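Local coordinates for protein glutathione-independent glyoxalase DJ-1 (Schizosaccharomyces pombe, PDB 4QYT) that converts methylglyoxal to D-lactate in one glutathione-independent step, acting as a glyoxalase of the DJ-1/PfpI family, and takes part in protection against reactive oxygen species, at residues K28-P33 with N185-S190. Residues are numbered along the deposited sequence; the frame is centred on the assembly and turned at random.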
ATOM      1  N   LYS A  28      -6.571   6.921   8.192  1.00  8.84           N
ATOM      2  CA  LYS A  28      -6.635   8.321   7.778  1.00  9.38           C
ATOM      3  C   LYS A  28      -8.009   8.640   7.167  1.00 10.47           C
ATOM      4  O   LYS A  28      -8.634   9.672   7.470  1.00 12.36           O
ATOM      5  CB  LYS A  28      -5.508   8.646   6.781  1.00  9.74           C
ATOM      6  CG  LYS A  28      -4.179   8.831   7.468  1.00  9.65           C
ATOM      7  CD  LYS A  28      -3.998  10.287   7.849  1.00 12.65           C
ATOM      8  CE  LYS A  28      -2.704  10.546   8.562  1.00 12.36           C
ATOM      9  NZ  LYS A  28      -2.521  12.006   8.854  1.00 14.53           N
ATOM     10  N   ARG A  29      -8.531   7.752   6.321  1.00 10.23           N
ATOM     11  CA  ARG A  29      -9.857   7.991   5.754  1.00 11.31           C
ATOM     12  C   ARG A  29     -10.929   8.057   6.829  1.00 11.97           C
ATOM     13  O   ARG A  29     -11.942   8.752   6.673  1.00 14.77           O
ATOM     14  CB  ARG A  29     -10.192   6.908   4.748  1.00 10.69           C
ATOM     15  CG  ARG A  29      -9.468   7.091   3.405  1.00 10.85           C
ATOM     16  CD  ARG A  29      -9.572   5.841   2.571  1.00 11.49           C
ATOM     17  NE  ARG A  29      -9.043   5.977   1.218  1.00 10.87           N
ATOM     18  CZ  ARG A  29      -7.758   6.023   0.929  1.00 10.14           C
ATOM     19  NH1 ARG A  29      -6.833   5.847   1.869  1.00 10.17           N
ATOM     20  NH2 ARG A  29      -7.378   6.123  -0.338  1.00 11.00           N
ATOM     21  N   ALA A  30     -10.783   7.245   7.865  1.00 11.89           N
ATOM     22  CA  ALA A  30     -11.686   7.239   9.008  1.00 11.89           C
ATOM     23  C   ALA A  30     -11.578   8.440   9.901  1.00 12.36           C
ATOM     24  O   ALA A  30     -12.355   8.578  10.864  1.00 14.86           O
ATOM     25  CB  ALA A  30     -11.499   5.955   9.806  1.00 12.45           C
ATOM     26  N   GLU A  31     -10.602   9.294   9.650  1.00 12.16           N
ATOM     27  CA  GLU A  31     -10.302  10.451  10.500  1.00 13.28           C
ATOM     28  C   GLU A  31     -10.049  10.015  11.944  1.00 12.48           C
ATOM     29  O   GLU A  31     -10.406  10.701  12.903  1.00 16.41           O
ATOM     30  CB  GLU A  31     -11.420  11.516  10.396  1.00 16.54           C
ATOM     31  CG  GLU A  31     -11.633  12.013   8.969  1.00 20.58           C
ATOM     32  CD  GLU A  31     -12.679  13.074   8.787  1.00 30.52           C
ATOM     33  OE1 GLU A  31     -13.699  12.984   9.475  1.00 39.52           O
ATOM     34  OE2 GLU A  31     -12.317  14.119   8.231  1.00 49.80           O
ATOM     35  N   ILE A  32      -9.314   8.909  12.077  1.00 11.47           N
ATOM     36  CA  ILE A  32      -8.818   8.418  13.345  1.00 11.63           C
ATOM     37  C   ILE A  32      -7.347   8.721  13.440  1.00 10.49           C
ATOM     38  O   ILE A  32      -6.583   8.303  12.552  1.00 10.68           O
ATOM     39  CB  ILE A  32      -9.101   6.921  13.489  1.00 11.12           C
ATOM     40  CG1 ILE A  32     -10.613   6.677  13.604  1.00 13.04           C
ATOM     41  CG2 ILE A  32      -8.339   6.324  14.653  1.00 11.78           C
ATOM     42  CD1 ILE A  32     -11.048   5.230  13.592  1.00 14.22           C
ATOM     43  N   PRO A  33      -6.905   9.477  14.455  1.00 11.86           N
ATOM     44  CA  PRO A  33      -5.480   9.797  14.566  1.00 11.58           C
ATOM     45  C   PRO A  33      -4.576   8.578  14.505  1.00 10.09           C
ATOM     46  O   PRO A  33      -4.852   7.585  15.184  1.00 10.43           O
ATOM     47  CB  PRO A  33      -5.380  10.507  15.914  1.00 14.15           C
ATOM     48  CG  PRO A  33      -6.728  11.074  16.133  1.00 17.22           C
ATOM     49  CD  PRO A  33      -7.687  10.100  15.547  1.00 14.05           C
ATOM     50  N   ASN A 185     -18.963   1.624   7.299  1.00 16.94           N
ATOM     51  CA  ASN A 185     -19.561   1.373   5.992  1.00 16.24           C
ATOM     52  C   ASN A 185     -19.167   2.449   4.981  1.00 17.81           C
ATOM     53  O   ASN A 185     -18.945   2.172   3.795  1.00 18.80           O
ATOM     54  CB  ASN A 185     -21.089   1.291   6.095  1.00 18.97           C
ATOM     55  CG  ASN A 185     -21.570  -0.011   6.706  1.00 22.22           C
ATOM     56  OD1 ASN A 185     -20.837  -1.001   6.811  1.00 23.09           O
ATOM     57  ND2 ASN A 185     -22.837  -0.017   7.107  1.00 26.66           N
ATOM     58  N   ALA A 186     -19.103   3.688   5.436  1.00 18.50           N
ATOM     59  CA  ALA A 186     -18.759   4.797   4.570  1.00 20.10           C
ATOM     60  C   ALA A 186     -17.302   4.595   4.119  1.00 17.69           C
ATOM     61  O   ALA A 186     -16.967   4.805   2.933  1.00 18.73           O
ATOM     62  CB  ALA A 186     -18.879   6.106   5.300  1.00 22.43           C
ATOM     63  N   VAL A 187     -16.376   4.339   5.051  1.00 15.43           N
ATOM     64  CA  VAL A 187     -14.966   4.138   4.651  1.00 14.24           C
ATOM     65  C   VAL A 187     -14.892   2.978   3.682  1.00 13.43           C
ATOM     66  O   VAL A 187     -14.219   3.070   2.635  1.00 14.98           O
ATOM     67  CB  VAL A 187     -14.062   3.934   5.869  1.00 14.50           C
ATOM     68  CG1 VAL A 187     -12.679   3.526   5.434  1.00 14.24           C
ATOM     69  CG2 VAL A 187     -14.015   5.222   6.694  1.00 15.67           C
ATOM     70  N   TYR A 188     -15.511   1.862   4.047  1.00 14.24           N
ATOM     71  CA  TYR A 188     -15.488   0.684   3.204  1.00 14.60           C
ATOM     72  C   TYR A 188     -15.903   1.014   1.782  1.00 15.45           C
ATOM     73  O   TYR A 188     -15.258   0.615   0.793  1.00 15.11           O
ATOM     74  CB  TYR A 188     -16.377  -0.432   3.796  1.00 14.68           C
ATOM     75  CG  TYR A 188     -16.348  -1.741   3.036  1.00 15.19           C
ATOM     76  CD1 TYR A 188     -17.143  -1.947   1.918  1.00 18.31           C
ATOM     77  CD2 TYR A 188     -15.526  -2.793   3.462  1.00 15.56           C
ATOM     78  CE1 TYR A 188     -17.053  -3.122   1.189  1.00 18.68           C
ATOM     79  CE2 TYR A 188     -15.493  -3.996   2.782  1.00 17.11           C
ATOM     80  CZ  TYR A 188     -16.264  -4.157   1.652  1.00 18.94           C
ATOM     81  OH  TYR A 188     -16.233  -5.346   0.954  1.00 21.94           O
ATOM     82  N   LYS A 189     -17.048   1.664   1.643  1.00 15.98           N
ATOM     83  CA  LYS A 189     -17.572   2.005   0.323  1.00 17.94           C
ATOM     84  C   LYS A 189     -16.593   2.819  -0.507  1.00 15.81           C
ATOM     85  O   LYS A 189     -16.475   2.624  -1.710  1.00 18.73           O
ATOM     86  CB  LYS A 189     -18.907   2.747   0.471  1.00 20.11           C
ATOM     87  CG  LYS A 189     -19.582   3.116  -0.834  1.00 22.88           C
ATOM     88  CD  LYS A 189     -20.858   3.920  -0.642  1.00 26.33           C
ATOM     89  CE  LYS A 189     -21.654   4.117  -1.924  1.00 39.36           C
ATOM     90  NZ  LYS A 189     -22.691   5.161  -1.697  1.00 57.73           N
ATOM     91  N   SER A 190     -15.875   3.719   0.137  1.00 16.06           N
ATOM     92  CA  SER A 190     -14.927   4.595  -0.539  1.00 16.78           C
ATOM     93  C   SER A 190     -13.720   3.857  -1.125  1.00 15.00           C
ATOM     94  O   SER A 190     -13.022   4.424  -1.962  1.00 16.78           O
ATOM     95  CB  SER A 190     -14.430   5.708   0.387  1.00 17.36           C
ATOM     96  OG  SER A 190     -13.436   5.250   1.291  1.00 16.24           O
TER
HETATM   97  O   HOH W   1     -10.914   6.268  -0.885  1.00 24.91           O
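Arg29 and Ala30, at the C-terminal end of helix 17-29, lie against Val187 and Ser190 of helix 181-190, the last helix of this DJ-1/PfpI fold. Arg29 has CG anti to its carbonyl carbon (chi1 -77°), and from there the extended chain takes CD past Ser190 OG at 4.1 Å and delivers NE to a water. No direct hydrogen bond joins the two segments; that water, in the plane of the guanidinium, bridges them instead, accepting from Arg29 NE at 2.8 Å. The rest of the guanidinium is held elsewhere: NH2 makes a salt bridge to Asp16 of the second subunit, and NH1 bonds to Gly25 O one turn back. Ala30 follows, buried, with Val187 CG2 lying 3.9 Å from its CA and 4.1 Å from its CB. With chi1 at 171°, Val187 CG2 stands anti to its carbonyl carbon and is the methyl that meets Ala30, while CG1 faces Arg29 CB; Leu175 of helix 167-178 packs on Ala30 and Val187. Glu31 then swings to a positive phi in a Schellman motif, its N bonded back to Lys28 O, leading through Ile32 to Pro33, whose backbone bonds to Val7 at the entry to strand 34-39. Across the contact, Ser190 OG turns back on its own helix and donates to Val187 O at 2.7 Å; an alanine here would probably leave that carbonyl without its hydroxyl partner and thin the packing beside Arg29 CD. Ser190 O also accepts from His133 NE2 of the second subunit, and the bridging water donates to this same Ser190 O at 3.0 Å.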